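PDB 5J7O: major capsid protein from Faustovirus, which probably builds the outer protein shell of this large double-stranded DNA virus as a trimer of double jelly-roll subunits. Local coordinates for residues 177-182 with 468-473; 202-207 with 423-428; 182-187 with 330-335. All coordinates share one frame; numbering follows the deposited sequence.

Contact 1: 177-182 with 468-473; sequences YCEYPG and WHHLTS
At the turn that leads into helix 181-185 of this double jelly-roll protein, E179 is held through both its main chain and its side chain by W468 and H469, from the loop that follows helix 464-467. The indole NE1 of W468 gives its hydrogen to the carbonyl O of E179 at 2.8 Å, in the carbonyl plane and in the plane of the indole. The second bond runs from NE2 of H469 to OE1 of E179, also 2.8 Å and nearly straight at 167°. It lies in the imidazole plane, yet meets the carboxylate on its anti side and 24° out of the carboxylate plane. Y180, at the N-cap position, sets the edge of its ring at CD2 and CE2 against one face of H469 in a T-shaped pair, centroids 5.1 Å apart. CD2 of H470 covers the opposite face, so the imidazole is sandwiched while its edge bonds to E179. C178 adds an oblique sulfur-aromatic contact, SG lying 4.0 Å from NE1 of W468. Helix 203-212 borders the site, I207 touching both W468 and H469, and helix 464-467 packs W465 and R466 against E179.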
# COMPACT_ATOMS: atom_id res chain seq x y z
N TYR B 177 -2.92 12.96 -19.71
CA TYR B 177 -1.73 12.25 -20.16
C TYR B 177 -1.94 10.75 -20.04
O TYR B 177 -2.70 10.26 -19.20
CB TYR B 177 -0.50 12.68 -19.35
CG TYR B 177 0.11 13.97 -19.83
CD1 TYR B 177 -0.30 15.20 -19.30
CD2 TYR B 177 1.08 13.98 -20.82
CE1 TYR B 177 0.26 16.39 -19.75
CE2 TYR B 177 1.64 15.16 -21.27
CZ TYR B 177 1.23 16.36 -20.73
OH TYR B 177 1.78 17.54 -21.18
N CYS B 178 -1.26 10.01 -20.91
CA CYS B 178 -1.24 8.56 -20.77
C CYS B 178 -0.55 8.18 -19.46
O CYS B 178 0.19 8.97 -18.86
CB CYS B 178 -0.53 7.92 -21.95
SG CYS B 178 1.26 8.19 -21.98
N GLU B 179 -0.82 6.97 -18.99
CA GLU B 179 -0.17 6.49 -17.78
C GLU B 179 1.32 6.31 -18.02
O GLU B 179 1.74 5.84 -19.08
CB GLU B 179 -0.81 5.19 -17.30
CG GLU B 179 -2.16 5.39 -16.63
CD GLU B 179 -2.63 4.16 -15.89
OE1 GLU B 179 -2.30 3.03 -16.33
OE2 GLU B 179 -3.32 4.31 -14.86
N TYR B 180 2.11 6.72 -17.04
CA TYR B 180 3.56 6.70 -17.12
C TYR B 180 4.07 7.42 -18.37
O TYR B 180 4.73 6.81 -19.22
CB TYR B 180 4.08 5.26 -17.07
CG TYR B 180 3.60 4.55 -15.83
CD1 TYR B 180 4.18 4.80 -14.59
CD2 TYR B 180 2.54 3.64 -15.88
CE1 TYR B 180 3.74 4.16 -13.45
CE2 TYR B 180 2.10 3.00 -14.74
CZ TYR B 180 2.70 3.27 -13.53
OH TYR B 180 2.27 2.63 -12.39
N PRO B 181 3.78 8.72 -18.51
CA PRO B 181 4.19 9.42 -19.74
C PRO B 181 5.70 9.44 -19.93
O PRO B 181 6.17 9.37 -21.07
CB PRO B 181 3.63 10.84 -19.54
CG PRO B 181 2.68 10.74 -18.38
CD PRO B 181 3.17 9.62 -17.53
N GLY B 182 6.46 9.52 -18.85
CA GLY B 182 7.91 9.54 -18.98
C GLY B 182 8.46 8.24 -19.53
O GLY B 182 9.55 8.21 -20.10
N TRP B 468 -1.60 0.81 -22.76
CA TRP B 468 -0.41 0.68 -23.59
C TRP B 468 0.71 -0.08 -22.88
O TRP B 468 1.48 -0.80 -23.53
CB TRP B 468 0.09 2.06 -24.03
CG TRP B 468 0.81 2.83 -22.97
CD1 TRP B 468 0.27 3.69 -22.07
CD2 TRP B 468 2.22 2.80 -22.71
NE1 TRP B 468 1.25 4.21 -21.26
CE2 TRP B 468 2.46 3.68 -21.63
CE3 TRP B 468 3.30 2.13 -23.28
CZ2 TRP B 468 3.73 3.89 -21.11
CZ3 TRP B 468 4.56 2.34 -22.77
CH2 TRP B 468 4.77 3.21 -21.69
N HIS B 469 0.82 0.05 -21.56
CA HIS B 469 1.86 -0.65 -20.82
C HIS B 469 1.39 -1.98 -20.24
O HIS B 469 2.22 -2.74 -19.72
CB HIS B 469 2.41 0.24 -19.70
CG HIS B 469 1.39 0.62 -18.67
ND1 HIS B 469 1.11 -0.17 -17.57
CD2 HIS B 469 0.59 1.70 -18.57
CE1 HIS B 469 0.18 0.42 -16.84
NE2 HIS B 469 -0.15 1.55 -17.42
N HIS B 470 0.10 -2.29 -20.33
CA HIS B 470 -0.39 -3.57 -19.84
C HIS B 470 -0.03 -4.68 -20.81
O HIS B 470 -0.09 -4.51 -22.03
CB HIS B 470 -1.91 -3.51 -19.65
CG HIS B 470 -2.34 -2.75 -18.44
ND1 HIS B 470 -2.56 -3.36 -17.22
CD2 HIS B 470 -2.59 -1.43 -18.25
CE1 HIS B 470 -2.94 -2.45 -16.34
NE2 HIS B 470 -2.96 -1.27 -16.94
N LEU B 471 0.34 -5.84 -20.26
CA LEU B 471 0.73 -7.00 -21.05
C LEU B 471 -0.39 -8.02 -21.20
O LEU B 471 -0.14 -9.12 -21.69
CB LEU B 471 1.97 -7.66 -20.44
CG LEU B 471 3.21 -6.77 -20.33
CD1 LEU B 471 4.38 -7.54 -19.75
CD2 LEU B 471 3.56 -6.17 -21.68
N THR B 472 -1.61 -7.67 -20.79
CA THR B 472 -2.78 -8.53 -20.95
C THR B 472 -3.84 -7.80 -21.76
O THR B 472 -3.68 -6.64 -22.16
CB THR B 472 -3.35 -8.96 -19.60
OG1 THR B 472 -3.81 -7.80 -18.88
CG2 THR B 472 -2.31 -9.67 -18.77
N SER B 473 -4.95 -8.49 -21.99
CA SER B 473 -6.13 -7.89 -22.59
C SER B 473 -7.03 -7.38 -21.47
O SER B 473 -7.40 -8.14 -20.57
CB SER B 473 -6.88 -8.91 -23.45
OG SER B 473 -8.00 -8.31 -24.08

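Contact 2: 202-207 with 423-428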
# COMPACT_ATOMS: atom_id res chain seq x y z
N THR B 202 14.07 0.47 -25.16
CA THR B 202 12.86 1.13 -25.62
C THR B 202 11.93 1.39 -24.43
O THR B 202 12.28 1.15 -23.28
CB THR B 202 12.15 0.30 -26.69
OG1 THR B 202 11.65 -0.91 -26.11
CG2 THR B 202 13.11 -0.05 -27.82
N ALA B 203 10.73 1.90 -24.74
CA ALA B 203 9.70 2.01 -23.72
C ALA B 203 9.28 0.64 -23.21
O ALA B 203 8.81 0.52 -22.07
CB ALA B 203 8.49 2.77 -24.28
N LEU B 204 9.44 -0.39 -24.03
CA LEU B 204 9.13 -1.75 -23.59
C LEU B 204 10.04 -2.18 -22.45
O LEU B 204 9.58 -2.80 -21.48
CB LEU B 204 9.23 -2.72 -24.77
CG LEU B 204 8.22 -2.45 -25.88
CD1 LEU B 204 8.40 -3.42 -27.02
CD2 LEU B 204 6.82 -2.53 -25.32
N ALA B 205 11.33 -1.87 -22.54
CA ALA B 205 12.23 -2.14 -21.43
C ALA B 205 11.89 -1.27 -20.23
O ALA B 205 12.01 -1.70 -19.08
CB ALA B 205 13.68 -1.95 -21.85
N ALA B 206 11.46 -0.03 -20.48
CA ALA B 206 11.12 0.88 -19.39
C ALA B 206 9.92 0.38 -18.61
O ALA B 206 9.88 0.49 -17.37
CB ALA B 206 10.87 2.29 -19.93
N ILE B 207 8.92 -0.18 -19.29
CA ILE B 207 7.76 -0.68 -18.57
C ILE B 207 8.07 -2.01 -17.89
O ILE B 207 7.46 -2.34 -16.87
CB ILE B 207 6.53 -0.81 -19.50
CG1 ILE B 207 6.74 -1.89 -20.56
CG2 ILE B 207 6.23 0.53 -20.15
CD1 ILE B 207 5.51 -2.19 -21.38
N GLU B 423 16.30 -6.83 -27.16
CA GLU B 423 14.85 -6.88 -27.28
C GLU B 423 14.43 -7.46 -28.62
O GLU B 423 15.08 -7.21 -29.65
CB GLU B 423 14.25 -5.48 -27.09
CG GLU B 423 12.88 -5.27 -27.72
CD GLU B 423 12.38 -3.84 -27.55
OE1 GLU B 423 12.71 -3.22 -26.52
OE2 GLU B 423 11.67 -3.35 -28.45
N GLN B 424 13.35 -8.24 -28.61
CA GLN B 424 12.70 -8.72 -29.83
C GLN B 424 11.20 -8.71 -29.63
O GLN B 424 10.70 -9.14 -28.58
CB GLN B 424 13.16 -10.14 -30.20
CG GLN B 424 12.22 -10.86 -31.15
CD GLN B 424 12.74 -12.21 -31.59
OE1 GLN B 424 13.87 -12.33 -32.07
NE2 GLN B 424 11.92 -13.24 -31.44
N VAL B 425 10.48 -8.22 -30.63
CA VAL B 425 9.02 -8.16 -30.62
C VAL B 425 8.51 -8.91 -31.84
O VAL B 425 8.76 -8.50 -32.98
CB VAL B 425 8.50 -6.72 -30.60
CG1 VAL B 425 6.98 -6.71 -30.56
CG2 VAL B 425 9.08 -5.96 -29.42
N GLN B 426 7.80 -10.01 -31.60
CA GLN B 426 7.24 -10.85 -32.66
C GLN B 426 5.72 -10.75 -32.61
O GLN B 426 5.11 -11.15 -31.61
CB GLN B 426 7.69 -12.30 -32.50
CG GLN B 426 7.06 -13.26 -33.50
CD GLN B 426 7.74 -13.21 -34.85
OE1 GLN B 426 8.88 -13.63 -35.00
NE2 GLN B 426 7.02 -12.70 -35.85
N ARG B 427 5.12 -10.22 -33.67
CA ARG B 427 3.67 -10.17 -33.76
C ARG B 427 3.13 -11.56 -34.07
O ARG B 427 3.65 -12.27 -34.93
CB ARG B 427 3.21 -9.19 -34.83
CG ARG B 427 1.72 -9.28 -35.08
CD ARG B 427 1.10 -7.92 -35.33
NE ARG B 427 1.33 -6.98 -34.24
CZ ARG B 427 0.76 -5.78 -34.17
NH1 ARG B 427 -0.07 -5.39 -35.12
NH2 ARG B 427 1.03 -4.98 -33.15
N GLU B 428 2.07 -11.94 -33.35
CA GLU B 428 1.51 -13.28 -33.44
C GLU B 428 0.01 -13.21 -33.66
O GLU B 428 -0.68 -12.36 -33.09
CB GLU B 428 1.81 -14.08 -32.17
CG GLU B 428 3.25 -14.50 -32.01
CD GLU B 428 3.61 -15.72 -32.83
OE1 GLU B 428 2.75 -16.19 -33.61
OE2 GLU B 428 4.74 -16.23 -32.68
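The carboxylate of E423 has T202 at its oxygen end and L204 lying over one side of its plane. T202 OG1 sits close to that plane and donates to the syn lone pair of E423 OE1 at a short 2.6 Å. From the side of the plane, L204 brings CD1 to 3.6 Å from E423 OE2 and CB to 3.9 Å from E423 OE1, while the methyl CG2 of T202 is displaced to the other side, 3.4 Å from E423 OE1. With CG anti to its backbone N (chi1 156°) and an extended chain beyond, E423 reaches out from its strand to meet T202, which comes from the opposite direction. T202 is the N-cap of helix 203-212: the same OG1 that donates to E423 accepts a weak capping bond from L204 N at 3.1 Å, bent to 134°. E423 thus orients the hydroxyl that caps the helix. Its negative charge lies near the start of that helix, where the helix dipole would be expected to stabilise it. Next along the strand on the same side, V425 meets L204 tip to tip, CG2 to CD1 at 3.6 Å. The axes of the short segments 203-207 and 423-428 pass 10.3 Å apart at 103°, so the helix lies across the strand. Strand 415-428 is outermost in its antiparallel sheet, beside 607-620, whose I610 and I612 also touch L204; I612 reaches E423 as well.

Contact 3: 182-187 with 330-335; sequences GLRLFK and SNILFT
R184 NH1 comes within 2.6 Å of the carbonyl O of N331, but the N-H is bent to 126° and the hydrogen bond is weak despite its length. The guanidinium has a further anchor in Q464, whose OE1 takes a bond from NH2. A chi1 of -156° sends CG away from the backbone N, and the chain stays extended from CG to NE, carrying the group from the helix across to N331. There CB of N331 lies over one face of the guanidinium, 3.4 Å from NH1 and toward the rim, while the amide turns its ND2 to E327. F334 comes to the edge instead: its CZ lies 3.9 Å from R184 NH1, in the planes of both groups, an edge-to-edge meeting and no cation-pi stack. Nearer the helix, I332 runs alongside the arginine in the reverse sense, its CD1 3.8 Å from CB of R184, and L185 CD1 lies 4.2 Å from I332 CG1. The contact joins helix 181-185 to the start of strand 333-336, which pairs with strand 170-177. Helix 464-467 borders it too, Q464 touching N331 and F334, while W468 packs against R184 and I326 of strand 320-326 against L185.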
# COMPACT_ATOMS: atom_id res chain seq x y z
N GLY B 182 6.46 9.52 -18.85
CA GLY B 182 7.91 9.54 -18.98
C GLY B 182 8.46 8.24 -19.53
O GLY B 182 9.55 8.21 -20.10
N LEU B 183 7.71 7.15 -19.37
CA LEU B 183 8.17 5.87 -19.90
C LEU B 183 7.85 5.73 -21.38
O LEU B 183 8.67 5.19 -22.13
CB LEU B 183 7.56 4.72 -19.10
CG LEU B 183 7.95 4.65 -17.63
CD1 LEU B 183 7.44 3.36 -17.00
CD2 LEU B 183 9.46 4.77 -17.46
N ARG B 184 6.69 6.21 -21.81
CA ARG B 184 6.34 6.11 -23.23
C ARG B 184 7.01 7.20 -24.05
O ARG B 184 7.25 7.00 -25.25
CB ARG B 184 4.83 6.19 -23.42
CG ARG B 184 4.37 5.53 -24.71
CD ARG B 184 2.88 5.68 -24.95
NE ARG B 184 2.43 4.77 -26.00
CZ ARG B 184 1.23 4.81 -26.57
NH1 ARG B 184 0.35 5.73 -26.21
NH2 ARG B 184 0.92 3.93 -27.51
N LEU B 185 7.31 8.35 -23.44
CA LEU B 185 7.85 9.48 -24.19
C LEU B 185 9.13 9.11 -24.91
O LEU B 185 9.37 9.57 -26.04
CB LEU B 185 8.10 10.66 -23.25
CG LEU B 185 8.60 11.94 -23.92
CD1 LEU B 185 7.51 12.54 -24.79
CD2 LEU B 185 9.08 12.93 -22.88
N PHE B 186 9.97 8.28 -24.30
CA PHE B 186 11.24 7.87 -24.89
C PHE B 186 11.01 6.58 -25.66
O PHE B 186 11.02 5.49 -25.08
CB PHE B 186 12.31 7.71 -23.82
CG PHE B 186 12.74 9.00 -23.19
CD1 PHE B 186 12.23 10.22 -23.61
CD2 PHE B 186 13.68 9.00 -22.17
CE1 PHE B 186 12.63 11.40 -23.03
CE2 PHE B 186 14.09 10.19 -21.58
CZ PHE B 186 13.56 11.39 -22.01
N LYS B 187 10.79 6.70 -26.97
CA LYS B 187 10.70 5.52 -27.82
C LYS B 187 11.97 4.69 -27.74
O LYS B 187 11.93 3.49 -27.47
CB LYS B 187 10.43 5.93 -29.27
CG LYS B 187 9.02 6.40 -29.56
CD LYS B 187 8.86 6.70 -31.03
CE LYS B 187 9.32 5.53 -31.89
NZ LYS B 187 9.33 5.86 -33.34
N SER B 330 0.43 12.43 -30.14
CA SER B 330 -0.85 11.74 -30.10
C SER B 330 -0.82 10.45 -29.30
O SER B 330 -1.88 9.88 -29.03
CB SER B 330 -1.33 11.46 -31.53
OG SER B 330 -0.27 10.99 -32.34
N ASN B 331 0.36 9.97 -28.91
CA ASN B 331 0.48 8.80 -28.05
C ASN B 331 0.77 9.16 -26.60
O ASN B 331 0.86 8.26 -25.76
CB ASN B 331 1.58 7.86 -28.58
CG ASN B 331 1.18 7.15 -29.85
OD1 ASN B 331 0.00 6.88 -30.08
ND2 ASN B 331 2.16 6.84 -30.69
N ILE B 332 0.91 10.44 -26.29
CA ILE B 332 1.24 10.89 -24.95
C ILE B 332 0.09 11.68 -24.32
O ILE B 332 -0.22 11.49 -23.15
CB ILE B 332 2.54 11.74 -24.97
CG1 ILE B 332 3.70 10.91 -25.51
CG2 ILE B 332 2.85 12.28 -23.58
CD1 ILE B 332 3.97 9.65 -24.72
N LEU B 333 -0.55 12.55 -25.10
CA LEU B 333 -1.60 13.43 -24.62
C LEU B 333 -2.90 13.07 -25.31
O LEU B 333 -2.93 12.86 -26.52
CB LEU B 333 -1.24 14.89 -24.89
CG LEU B 333 -2.12 15.99 -24.32
CD1 LEU B 333 -1.97 16.07 -22.81
CD2 LEU B 333 -1.78 17.32 -24.97
N PHE B 334 -3.99 12.99 -24.53
CA PHE B 334 -5.24 12.47 -25.04
C PHE B 334 -6.42 13.35 -24.64
O PHE B 334 -6.41 13.99 -23.59
CB PHE B 334 -5.50 11.04 -24.55
CG PHE B 334 -4.53 10.03 -25.09
CD1 PHE B 334 -3.31 9.83 -24.48
CD2 PHE B 334 -4.84 9.29 -26.22
CE1 PHE B 334 -2.41 8.91 -24.97
CE2 PHE B 334 -3.95 8.36 -26.72
CZ PHE B 334 -2.73 8.18 -26.09
N THR B 335 -7.42 13.37 -25.52
CA THR B 335 -8.70 13.99 -25.23
C THR B 335 -9.51 13.08 -24.31
O THR B 335 -9.45 11.85 -24.43
CB THR B 335 -9.45 14.25 -26.53
OG1 THR B 335 -8.81 15.31 -27.26
CG2 THR B 335 -10.90 14.63 -26.28

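How the contacts relate
The three contacts lie within about 17 Å of the centre of the subunit, measured to their own centres. The centres of contacts 1 and 3 are about 9 Å apart, those of contacts 1 and 2 about 13 Å, and those of contacts 2 and 3 about 16 Å. Contacts 1 and 3 share G182 and helix 181-185, and C178 N probably bonds to I332 O between them. W468 bridges all three, its CH2 lying 3.4 Å from both I207 CG2 and R184 CB. Along the chain, contact 1 spans the other two, whose segments alternate. Residues 177-207 thus meet three later parts of the chain, at 330-335, 423-428 and 468-473, consistent with a junction between the two jelly-rolls.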